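Local coordinates for protein proline dehydrogenase (Deinococcus radiodurans, PDB 4H6Q) that oxidises L-proline to delta-1-pyrroline-5-carboxylate with FAD as cofactor, passing the electrons to a quinone in the first step of proline breakdown to glutamate, at residues A[100-105]-A[137-142]; A[169-174]-A[200-205]; A[253-258]-A[274-279]. One frame throughout, in Å; residues are numbered along the deposited sequence.

Interaction 1 (A[100-105]-A[137-142]); sequences KLSSVG and DMEDHT. With FAD (flavin-adenine dinucleotide), chain C; TFB (tetrahydrofuran-2-carboxylic acid), chain D.
The aliphatic part of Lys100 lies obliquely across the side chain of Glu139, its CB 3.6 Å from Glu139 CD. That carboxylate is turned toward Ser102 and held there twice through its syn lone pairs: Ser102 N donates to Glu139 OE1 at 2.9 Å (157° at the hydrogen), and Ser102 OG donates to Glu139 OE2 at 2.6 Å. Two bonds from one residue fix both oxygens, and with them the rotation of the group. Both segments are loops that follow parallel strands of the TIM-like barrel, 96-99 and 133-136, and they meet beside the flavin. Lys100, a substrate-binding residue, runs extended as far as CE and bends at its last torsion (chi4 58°), which brings NZ between two acceptors. It forms a salt bridge with Asp137 OD2 at 3.1 Å, met on the anti side and 23° out of the carboxylate plane, and it donates to OXT of the bound tetrahydrofuroic acid at 2.9 Å. Tyr280 OH also binds Asp137 OD2, while Arg189 pairs with Asp137 OD1. One residue on, Met138 O accepts from flavin N3 at 2.8 Å, and Met138 N donates to flavin O4 at 3.3 Å.

Interaction 2 (A[169-174]-A[200-205]); sequences SYLYRS and TVAYPD
Leu171 and Val201 run side by side at the apolar centre, pointing the same way, with Leu171 CD2 3.5 Å from Val201 CG1, a tight carbon pair. Val201 brings CG1 there by holding it anti to its own backbone N (chi1 162°). Ala202 continues the patch, its CB lying over one face of the Tyr170 ring. The setting is a pair of loops, after strands 163-168 and 188-191 of the barrel, joined by a single beta bridge between Leu171 and Ala202; a type I turn from Leu171 to Ser174 then leads into helix 174-180. Farther out, Tyr172 and Tyr203 form a T-shaped pair: the edge of Tyr172 points at the face of Tyr203, the planes are 69° apart and the centroids 4.6 Å apart, and Tyr172 CD1 sits over the centre of the Tyr203 ring. Tyr172 OH is bonded to Ala199 O, just before the second segment. Two backbone bonds make the polar edge. Tyr203 N donates to Tyr170 O at 2.9 Å, and Tyr172 N reaches Val201 O at 3.2 Å with the donor tilted 24° from the carbonyl plane. Val201 O accepts again from a water, 2.8 Å away, which in turn accepts from Arg173 N.

Interaction 3 (A[253-258]-A[274-279]); sequences AFEFQM and GYRVRV. With FAD (flavin-adenine dinucleotide), chain C; GOL (glycerol), chain E.
Glu255 OE1 takes two donors from opposite faces of its carboxylate plane: Arg278 NE on the syn side at 2.9 Å, as part of a salt bridge, and Gln257 NE2 on the anti side, also at 2.9 Å. Arg278 bends at chi3 (-62°), which sets OE1 at the edge of its guanidinium, nearly in plane. The other oxygen, Glu255 OE2, bonds to Tyr226 OH and accepts from glycerol O1, probably a crystallisation additive, which also receives Arg278 NH2. The backbones pair as neighbouring parallel strands of a beta-alpha-beta unit, 254-259 and 277-283. Phe256 N donates to Arg276 O at 2.9 Å and Phe256 O accepts from Arg278 N at 2.9 Å, whereas Met258 N to Arg278 O is weak at 3.4 Å. A water accepts from Arg276 N and donates to Phe254 O. On the face carrying Phe256 and Val277, the ring of Phe256 turns its edge toward the face of Tyr275 in an offset T, planes 73° apart. Gln257 CB packs against the flavin methyl C7M. With three protein partners, Arg278, Gln257 and Tyr226, on its carboxylate, Glu255 would be expected to stay ionised, and through the neutral amide of Gln257, whose OE1 accepts from Arg189 NE, the hydrogen-bond chain continues to an FAD-binding residue.

In the fold
The three contacts follow one another along the chain, interaction 1 closing before interaction 2 opens and interaction 2 before interaction 3, and all belong to one eight-stranded parallel barrel. Interactions 1 and 2 join loops that follow strands 96-99, 133-136, 163-168 and 188-191; their centres are about 18 Å apart, and they touch where His141 CB packs on Val201 CG1. Interaction 3 pairs strands 254-259 and 277-283 themselves, with its centre about 24 Å from that of interaction 1, on the opposite side of the chain's centre. Both nevertheless touch FAD, interaction 1 at the pyrimidine side and interaction 3 at the C7 methyl, so the two contacts meet opposite ends of the isoalloxazine. Arg189 ties them further, bonding Asp137 and Gln257.

Interaction 1 (A[100-105]-A[137-142])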
# COMPACT_ATOMS: atom_id res chain seq x y z
N LYS A 100 5.07 -4.59 -4.00
CA LYS A 100 6.02 -5.16 -3.03
C LYS A 100 7.32 -5.41 -3.77
O LYS A 100 7.34 -6.12 -4.80
CB LYS A 100 5.46 -6.51 -2.51
CG LYS A 100 4.38 -6.27 -1.46
CD LYS A 100 3.70 -7.56 -1.06
CE LYS A 100 2.72 -7.34 0.09
NZ LYS A 100 1.64 -6.35 -0.18
N LEU A 101 8.43 -4.84 -3.31
CA LEU A 101 9.64 -5.01 -4.09
C LEU A 101 10.14 -6.48 -4.14
O LEU A 101 10.89 -6.87 -5.04
CB LEU A 101 10.75 -4.06 -3.63
CG LEU A 101 10.46 -2.57 -4.02
CD1 LEU A 101 11.33 -1.63 -3.23
CD2 LEU A 101 10.60 -2.34 -5.52
N SER A 102 9.73 -7.31 -3.16
CA SER A 102 10.05 -8.74 -3.24
C SER A 102 9.32 -9.45 -4.40
O SER A 102 9.70 -10.57 -4.77
CB SER A 102 9.67 -9.45 -1.94
OG SER A 102 8.27 -9.68 -1.90
N SER A 103 8.31 -8.82 -5.01
CA SER A 103 7.67 -9.40 -6.19
C SER A 103 8.42 -9.09 -7.46
O SER A 103 8.19 -9.76 -8.48
CB SER A 103 6.23 -8.96 -6.36
OG SER A 103 6.13 -7.58 -6.70
N VAL A 104 9.36 -8.13 -7.42
CA VAL A 104 10.02 -7.72 -8.66
C VAL A 104 11.54 -7.79 -8.58
O VAL A 104 12.26 -7.23 -9.42
CB VAL A 104 9.52 -6.33 -9.12
CG1 VAL A 104 8.07 -6.42 -9.52
CG2 VAL A 104 9.75 -5.23 -8.06
N GLY A 105 12.04 -8.53 -7.57
CA GLY A 105 13.45 -8.91 -7.57
C GLY A 105 14.38 -8.27 -6.57
O GLY A 105 15.59 -8.44 -6.69
N ASP A 137 5.27 -0.77 -0.96
CA ASP A 137 4.75 -1.34 0.29
C ASP A 137 5.94 -1.74 1.19
O ASP A 137 7.05 -2.05 0.72
CB ASP A 137 3.94 -2.60 -0.01
CG ASP A 137 2.56 -2.32 -0.56
OD1 ASP A 137 2.08 -1.17 -0.59
OD2 ASP A 137 1.93 -3.37 -0.97
N MET A 138 5.72 -1.72 2.49
CA MET A 138 6.75 -2.20 3.41
C MET A 138 6.51 -3.64 3.82
O MET A 138 5.43 -3.99 4.33
CB MET A 138 6.91 -1.29 4.63
CG MET A 138 8.22 -1.56 5.41
SD MET A 138 9.73 -1.19 4.46
CE MET A 138 9.70 0.58 4.38
N GLU A 139 7.49 -4.52 3.58
CA GLU A 139 7.39 -5.92 3.91
C GLU A 139 8.00 -6.18 5.29
O GLU A 139 7.93 -5.30 6.16
CB GLU A 139 7.96 -6.77 2.75
CG GLU A 139 7.18 -6.46 1.42
CD GLU A 139 7.64 -7.32 0.27
OE1 GLU A 139 8.53 -6.86 -0.51
OE2 GLU A 139 7.12 -8.47 0.14
N ASP A 140 8.56 -7.37 5.54
CA ASP A 140 9.00 -7.68 6.91
C ASP A 140 10.31 -6.93 7.25
O ASP A 140 10.90 -6.27 6.39
CB ASP A 140 9.27 -9.18 7.02
CG ASP A 140 10.46 -9.59 6.19
OD1 ASP A 140 11.57 -9.73 6.72
OD2 ASP A 140 10.31 -9.68 4.94
N HIS A 141 10.75 -6.99 8.52
CA HIS A 141 11.77 -6.04 8.99
C HIS A 141 13.12 -6.18 8.29
O HIS A 141 13.91 -5.21 8.30
CB HIS A 141 11.93 -6.07 10.52
CG HIS A 141 12.85 -7.15 11.02
ND1 HIS A 141 12.38 -8.37 11.50
CD2 HIS A 141 14.20 -7.20 11.13
CE1 HIS A 141 13.42 -9.11 11.88
NE2 HIS A 141 14.53 -8.43 11.65
N THR A 142 13.40 -7.37 7.74
CA THR A 142 14.66 -7.60 7.04
C THR A 142 14.81 -6.82 5.75
O THR A 142 15.91 -6.75 5.20
CB THR A 142 14.91 -9.11 6.75
OG1 THR A 142 14.00 -9.54 5.70
CG2 THR A 142 14.74 -9.97 8.06
PA FAD C . -6.52 -3.28 13.91
O1A FAD C . -6.20 -2.70 15.30
O2A FAD C . -5.88 -4.55 13.54
O5B FAD C . -7.98 -3.46 13.63
C5B FAD C . -8.88 -2.39 13.83
C4B FAD C . -10.31 -2.74 13.50
O4B FAD C . -10.43 -2.75 12.09
C3B FAD C . -10.72 -4.11 13.91
O3B FAD C . -11.11 -4.23 15.27
C2B FAD C . -11.81 -4.38 12.94
O2B FAD C . -12.98 -3.65 13.24
C1B FAD C . -11.22 -3.84 11.68
N9A FAD C . -10.38 -4.79 10.96
C8A FAD C . -9.03 -4.66 10.66
N7A FAD C . -8.56 -5.71 9.98
C5A FAD C . -9.65 -6.56 9.77
C6A FAD C . -9.80 -7.78 9.15
N6A FAD C . -8.71 -8.43 8.50
N1A FAD C . -11.02 -8.35 9.16
C2A FAD C . -12.08 -7.76 9.75
N3A FAD C . -11.99 -6.58 10.37
C4A FAD C . -10.80 -5.98 10.38
N1 FAD C . 1.13 -3.19 6.74
C2 FAD C . 2.40 -3.44 6.32
O2 FAD C . 3.19 -4.06 7.16
N3 FAD C . 2.86 -3.07 5.08
C4 FAD C . 2.04 -2.40 4.18
O4 FAD C . 2.51 -2.06 2.96
C4X FAD C . 0.67 -2.11 4.58
N5 FAD C . -0.19 -1.45 3.73
C5X FAD C . -1.45 -1.18 4.19
C6 FAD C . -2.35 -0.50 3.35
C7 FAD C . -3.65 -0.17 3.81
C7M FAD C . -4.62 0.57 2.90
C8 FAD C . -4.02 -0.55 5.12
C8M FAD C . -5.39 -0.22 5.66
C9 FAD C . -3.13 -1.26 5.94
C9A FAD C . -1.86 -1.55 5.49
N10 FAD C . -0.98 -2.23 6.35
C10 FAD C . 0.28 -2.53 5.90
C1' FAD C . -1.34 -2.60 7.71
C2' FAD C . -1.78 -4.01 7.95
O2' FAD C . -2.42 -4.43 6.75
C3' FAD C . -2.51 -3.77 9.29
O3' FAD C . -1.78 -4.07 10.44
C4' FAD C . -3.89 -4.28 9.43
O4' FAD C . -4.60 -3.68 8.40
C5' FAD C . -4.43 -3.88 10.79
O5' FAD C . -5.65 -3.23 10.62
P FAD C . -6.00 -1.85 11.34
O1P FAD C . -4.96 -0.69 11.29
O2P FAD C . -7.47 -1.62 10.91
O3P FAD C . -6.20 -2.18 12.91
OA TFB D . 0.45 -4.74 2.64
CA TFB D . -0.50 -5.45 3.43
C TFB D . -0.55 -6.91 3.03
OB TFB D . -1.13 -7.73 3.78
CB TFB D . -1.81 -4.82 3.19
CG TFB D . -1.65 -4.18 1.89
CD TFB D . -0.21 -3.94 1.66
OXT TFB D . -0.02 -7.33 1.94
O HOH W 1 8.67 -3.03 -1.20

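Interaction 2 (A[169-174]-A[200-205])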
# COMPACT_ATOMS: atom_id res chain seq x y z
N SER A 169 4.00 1.29 12.33
CA SER A 169 4.10 1.83 13.70
C SER A 169 4.51 0.80 14.74
O SER A 169 4.88 1.17 15.86
CB SER A 169 2.78 2.48 14.15
OG SER A 169 1.78 1.50 14.51
N TYR A 170 4.44 -0.49 14.42
CA TYR A 170 4.88 -1.47 15.41
C TYR A 170 6.38 -1.55 15.56
O TYR A 170 6.86 -2.13 16.55
CB TYR A 170 4.22 -2.86 15.24
CG TYR A 170 4.54 -3.71 14.01
CD1 TYR A 170 3.88 -4.94 13.84
CD2 TYR A 170 5.43 -3.32 12.99
CE1 TYR A 170 4.11 -5.78 12.73
CE2 TYR A 170 5.65 -4.13 11.86
CZ TYR A 170 4.98 -5.35 11.73
OH TYR A 170 5.21 -6.14 10.62
N LEU A 171 7.15 -0.97 14.64
CA LEU A 171 8.63 -1.07 14.74
C LEU A 171 9.23 0.07 15.56
O LEU A 171 8.90 1.24 15.35
CB LEU A 171 9.29 -1.05 13.35
CG LEU A 171 8.95 -2.17 12.37
CD1 LEU A 171 9.89 -2.10 11.15
CD2 LEU A 171 9.03 -3.54 13.00
N TYR A 172 10.16 -0.27 16.46
CA TYR A 172 10.86 0.75 17.22
C TYR A 172 11.60 1.75 16.34
O TYR A 172 11.74 2.90 16.75
CB TYR A 172 11.91 0.10 18.14
CG TYR A 172 11.36 -0.96 19.06
CD1 TYR A 172 10.42 -0.66 20.04
CD2 TYR A 172 11.87 -2.25 19.02
CE1 TYR A 172 9.96 -1.65 20.92
CE2 TYR A 172 11.41 -3.23 19.89
CZ TYR A 172 10.46 -2.93 20.84
OH TYR A 172 10.01 -3.92 21.71
N ARG A 173 12.05 1.32 15.16
CA ARG A 173 12.91 2.17 14.31
C ARG A 173 12.12 3.21 13.49
O ARG A 173 12.72 4.11 12.89
CB ARG A 173 13.69 1.31 13.32
CG ARG A 173 12.80 0.41 12.41
CD ARG A 173 13.65 -0.30 11.34
NE ARG A 173 14.33 0.68 10.48
CZ ARG A 173 15.39 0.40 9.72
NH1 ARG A 173 15.90 -0.84 9.69
NH2 ARG A 173 15.94 1.36 9.00
N SER A 174 10.79 3.07 13.44
CA SER A 174 10.02 3.82 12.45
C SER A 174 10.02 5.36 12.63
O SER A 174 10.09 6.09 11.64
CB SER A 174 8.58 3.30 12.37
OG SER A 174 8.60 2.00 11.80
N THR A 200 12.31 -7.83 20.01
CA THR A 200 13.53 -7.04 19.78
C THR A 200 13.35 -6.04 18.64
O THR A 200 14.17 -5.13 18.49
CB THR A 200 14.72 -7.94 19.45
OG1 THR A 200 14.35 -8.77 18.34
CG2 THR A 200 15.10 -8.83 20.68
N VAL A 201 12.29 -6.19 17.86
CA VAL A 201 12.06 -5.41 16.61
C VAL A 201 10.81 -4.58 16.72
O VAL A 201 10.74 -3.45 16.21
CB VAL A 201 11.93 -6.44 15.41
CG1 VAL A 201 11.31 -5.89 14.19
CG2 VAL A 201 13.31 -7.17 15.14
N ALA A 202 9.77 -5.17 17.32
CA ALA A 202 8.44 -4.59 17.37
C ALA A 202 7.87 -4.53 18.76
O ALA A 202 8.03 -5.47 19.53
CB ALA A 202 7.52 -5.35 16.48
N TYR A 203 7.14 -3.46 19.06
CA TYR A 203 6.45 -3.30 20.35
C TYR A 203 5.47 -4.46 20.60
O TYR A 203 4.57 -4.68 19.79
CB TYR A 203 5.60 -2.03 20.32
CG TYR A 203 6.34 -0.74 20.33
CD1 TYR A 203 6.91 -0.27 21.50
CD2 TYR A 203 6.44 0.06 19.18
CE1 TYR A 203 7.57 0.94 21.56
CE2 TYR A 203 7.14 1.28 19.21
CZ TYR A 203 7.71 1.69 20.41
OH TYR A 203 8.39 2.91 20.46
N PRO A 204 5.62 -5.19 21.72
CA PRO A 204 4.66 -6.27 21.94
C PRO A 204 3.30 -5.79 22.39
O PRO A 204 2.29 -6.50 22.18
CB PRO A 204 5.27 -7.07 23.09
CG PRO A 204 6.66 -6.72 23.10
CD PRO A 204 6.86 -5.37 22.50
N ASP A 205 3.24 -4.65 23.05
CA ASP A 205 1.96 -4.15 23.57
C ASP A 205 1.23 -3.34 22.50
O ASP A 205 1.77 -2.36 21.95
CB ASP A 205 2.21 -3.27 24.80
CG ASP A 205 0.95 -3.02 25.63
OD1 ASP A 205 -0.15 -2.88 25.08
OD2 ASP A 205 1.08 -2.95 26.86
O HOH W 2 12.63 -1.77 14.95

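Interaction 3 (A[253-258]-A[274-279])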
# COMPACT_ATOMS: atom_id res chain seq x y z
N ALA A 253 -4.75 17.69 2.21
CA ALA A 253 -3.34 17.48 2.56
C ALA A 253 -3.01 16.07 3.05
O ALA A 253 -1.86 15.79 3.42
CB ALA A 253 -2.94 18.50 3.63
N PHE A 254 -4.01 15.19 3.06
CA PHE A 254 -3.81 13.82 3.57
C PHE A 254 -5.00 13.03 3.14
O PHE A 254 -6.01 13.62 2.69
CB PHE A 254 -3.70 13.80 5.11
CG PHE A 254 -4.97 14.09 5.80
CD1 PHE A 254 -5.79 13.06 6.24
CD2 PHE A 254 -5.43 15.42 5.92
CE1 PHE A 254 -7.03 13.33 6.85
CE2 PHE A 254 -6.66 15.68 6.51
CZ PHE A 254 -7.44 14.67 6.98
N GLU A 255 -4.95 11.71 3.28
CA GLU A 255 -6.12 10.87 2.98
C GLU A 255 -6.14 9.71 3.94
O GLU A 255 -5.08 9.29 4.47
CB GLU A 255 -6.12 10.37 1.54
CG GLU A 255 -4.94 9.44 1.18
CD GLU A 255 -4.73 9.35 -0.30
OE1 GLU A 255 -4.48 8.23 -0.84
OE2 GLU A 255 -4.78 10.42 -0.98
N PHE A 256 -7.34 9.20 4.17
CA PHE A 256 -7.51 7.91 4.86
C PHE A 256 -7.41 6.82 3.82
O PHE A 256 -7.81 6.99 2.66
CB PHE A 256 -8.88 7.84 5.55
CG PHE A 256 -8.99 8.76 6.73
CD1 PHE A 256 -8.28 8.50 7.91
CD2 PHE A 256 -9.70 9.95 6.62
CE1 PHE A 256 -8.38 9.37 8.99
CE2 PHE A 256 -9.81 10.81 7.67
CZ PHE A 256 -9.13 10.54 8.87
N GLN A 257 -6.88 5.66 4.24
CA GLN A 257 -6.83 4.49 3.36
C GLN A 257 -7.29 3.26 4.09
O GLN A 257 -7.06 3.12 5.30
CB GLN A 257 -5.41 4.23 2.82
CG GLN A 257 -4.91 5.37 1.90
CD GLN A 257 -3.60 5.02 1.20
OE1 GLN A 257 -2.96 4.02 1.54
NE2 GLN A 257 -3.17 5.85 0.25
N MET A 258 -8.00 2.36 3.37
CA MET A 258 -8.54 1.11 3.95
C MET A 258 -8.33 0.00 2.93
O MET A 258 -8.19 0.27 1.71
CB MET A 258 -10.06 1.25 4.16
CG MET A 258 -10.42 2.11 5.35
SD MET A 258 -10.57 3.82 4.93
CE MET A 258 -10.66 4.46 6.62
N GLY A 274 -16.25 14.73 3.28
CA GLY A 274 -15.29 15.55 2.55
C GLY A 274 -13.85 15.16 2.80
O GLY A 274 -12.95 15.87 2.33
N TYR A 275 -13.58 14.05 3.51
CA TYR A 275 -12.20 13.55 3.58
C TYR A 275 -11.85 12.77 2.33
O TYR A 275 -12.72 12.16 1.69
CB TYR A 275 -12.02 12.65 4.82
CG TYR A 275 -12.23 13.39 6.12
CD1 TYR A 275 -11.21 14.23 6.64
CD2 TYR A 275 -13.44 13.35 6.77
CE1 TYR A 275 -11.41 14.91 7.80
CE2 TYR A 275 -13.66 14.05 7.94
CZ TYR A 275 -12.66 14.84 8.46
OH TYR A 275 -12.90 15.54 9.64
N ARG A 276 -10.59 12.77 1.97
CA ARG A 276 -10.12 11.87 0.92
C ARG A 276 -10.04 10.45 1.49
O ARG A 276 -9.50 10.25 2.59
CB ARG A 276 -8.72 12.27 0.47
CG ARG A 276 -8.71 13.58 -0.32
CD ARG A 276 -7.28 13.99 -0.71
NE ARG A 276 -7.35 15.17 -1.61
CZ ARG A 276 -6.33 15.58 -2.34
NH1 ARG A 276 -5.17 14.94 -2.24
NH2 ARG A 276 -6.47 16.64 -3.16
N VAL A 277 -10.50 9.48 0.69
CA VAL A 277 -10.41 8.07 1.04
C VAL A 277 -9.89 7.33 -0.19
O VAL A 277 -10.39 7.53 -1.30
CB VAL A 277 -11.78 7.48 1.43
CG1 VAL A 277 -11.64 5.98 1.82
CG2 VAL A 277 -12.45 8.28 2.55
N ARG A 278 -8.90 6.45 -0.01
CA ARG A 278 -8.38 5.65 -1.12
C ARG A 278 -8.25 4.21 -0.66
O ARG A 278 -7.59 3.93 0.35
CB ARG A 278 -7.01 6.19 -1.57
CG ARG A 278 -6.50 5.47 -2.82
CD ARG A 278 -5.11 5.96 -3.22
NE ARG A 278 -5.02 7.40 -3.56
CZ ARG A 278 -5.23 7.90 -4.77
NH1 ARG A 278 -5.65 7.14 -5.79
NH2 ARG A 278 -4.96 9.19 -4.97
N VAL A 279 -8.87 3.30 -1.40
CA VAL A 279 -8.95 1.91 -0.99
C VAL A 279 -7.91 1.08 -1.71
O VAL A 279 -7.75 1.15 -2.95
CB VAL A 279 -10.38 1.35 -1.25
CG1 VAL A 279 -10.44 -0.17 -1.20
CG2 VAL A 279 -11.33 1.96 -0.23
PA FAD C . -6.52 -3.28 13.91
O1A FAD C . -6.20 -2.70 15.30
O2A FAD C . -5.88 -4.55 13.54
O5B FAD C . -7.98 -3.46 13.63
C5B FAD C . -8.88 -2.39 13.83
C4B FAD C . -10.31 -2.74 13.50
O4B FAD C . -10.43 -2.75 12.09
C3B FAD C . -10.72 -4.11 13.91
O3B FAD C . -11.11 -4.23 15.27
C2B FAD C . -11.81 -4.38 12.94
O2B FAD C . -12.98 -3.65 13.24
C1B FAD C . -11.22 -3.84 11.68
N9A FAD C . -10.38 -4.79 10.96
C8A FAD C . -9.03 -4.66 10.66
N7A FAD C . -8.56 -5.71 9.98
C5A FAD C . -9.65 -6.56 9.77
C6A FAD C . -9.80 -7.78 9.15
N6A FAD C . -8.71 -8.43 8.50
N1A FAD C . -11.02 -8.35 9.16
C2A FAD C . -12.08 -7.76 9.75
N3A FAD C . -11.99 -6.58 10.37
C4A FAD C . -10.80 -5.98 10.38
N1 FAD C . 1.13 -3.19 6.74
C2 FAD C . 2.40 -3.44 6.32
O2 FAD C . 3.19 -4.06 7.16
N3 FAD C . 2.86 -3.07 5.08
C4 FAD C . 2.04 -2.40 4.18
O4 FAD C . 2.51 -2.06 2.96
C4X FAD C . 0.67 -2.11 4.58
N5 FAD C . -0.19 -1.45 3.73
C5X FAD C . -1.45 -1.18 4.19
C6 FAD C . -2.35 -0.50 3.35
C7 FAD C . -3.65 -0.17 3.81
C7M FAD C . -4.62 0.57 2.90
C8 FAD C . -4.02 -0.55 5.12
C8M FAD C . -5.39 -0.22 5.66
C9 FAD C . -3.13 -1.26 5.94
C9A FAD C . -1.86 -1.55 5.49
N10 FAD C . -0.98 -2.23 6.35
C10 FAD C . 0.28 -2.53 5.90
C1' FAD C . -1.34 -2.60 7.71
C2' FAD C . -1.78 -4.01 7.95
O2' FAD C . -2.42 -4.43 6.75
C3' FAD C . -2.51 -3.77 9.29
O3' FAD C . -1.78 -4.07 10.44
C4' FAD C . -3.89 -4.28 9.43
O4' FAD C . -4.60 -3.68 8.40
C5' FAD C . -4.43 -3.88 10.79
O5' FAD C . -5.65 -3.23 10.62
P FAD C . -6.00 -1.85 11.34
O1P FAD C . -4.96 -0.69 11.29
O2P FAD C . -7.47 -1.62 10.91
O3P FAD C . -6.20 -2.18 12.91
C1 GOL E . -2.47 11.74 -3.07
O1 GOL E . -3.05 10.44 -3.00
C2 GOL E . -1.99 12.12 -4.45
O2 GOL E . -3.15 12.46 -5.17
C3 GOL E . -1.29 10.92 -5.09
O3 GOL E . -0.69 11.29 -6.32
O HOH W 3 -8.78 14.23 3.66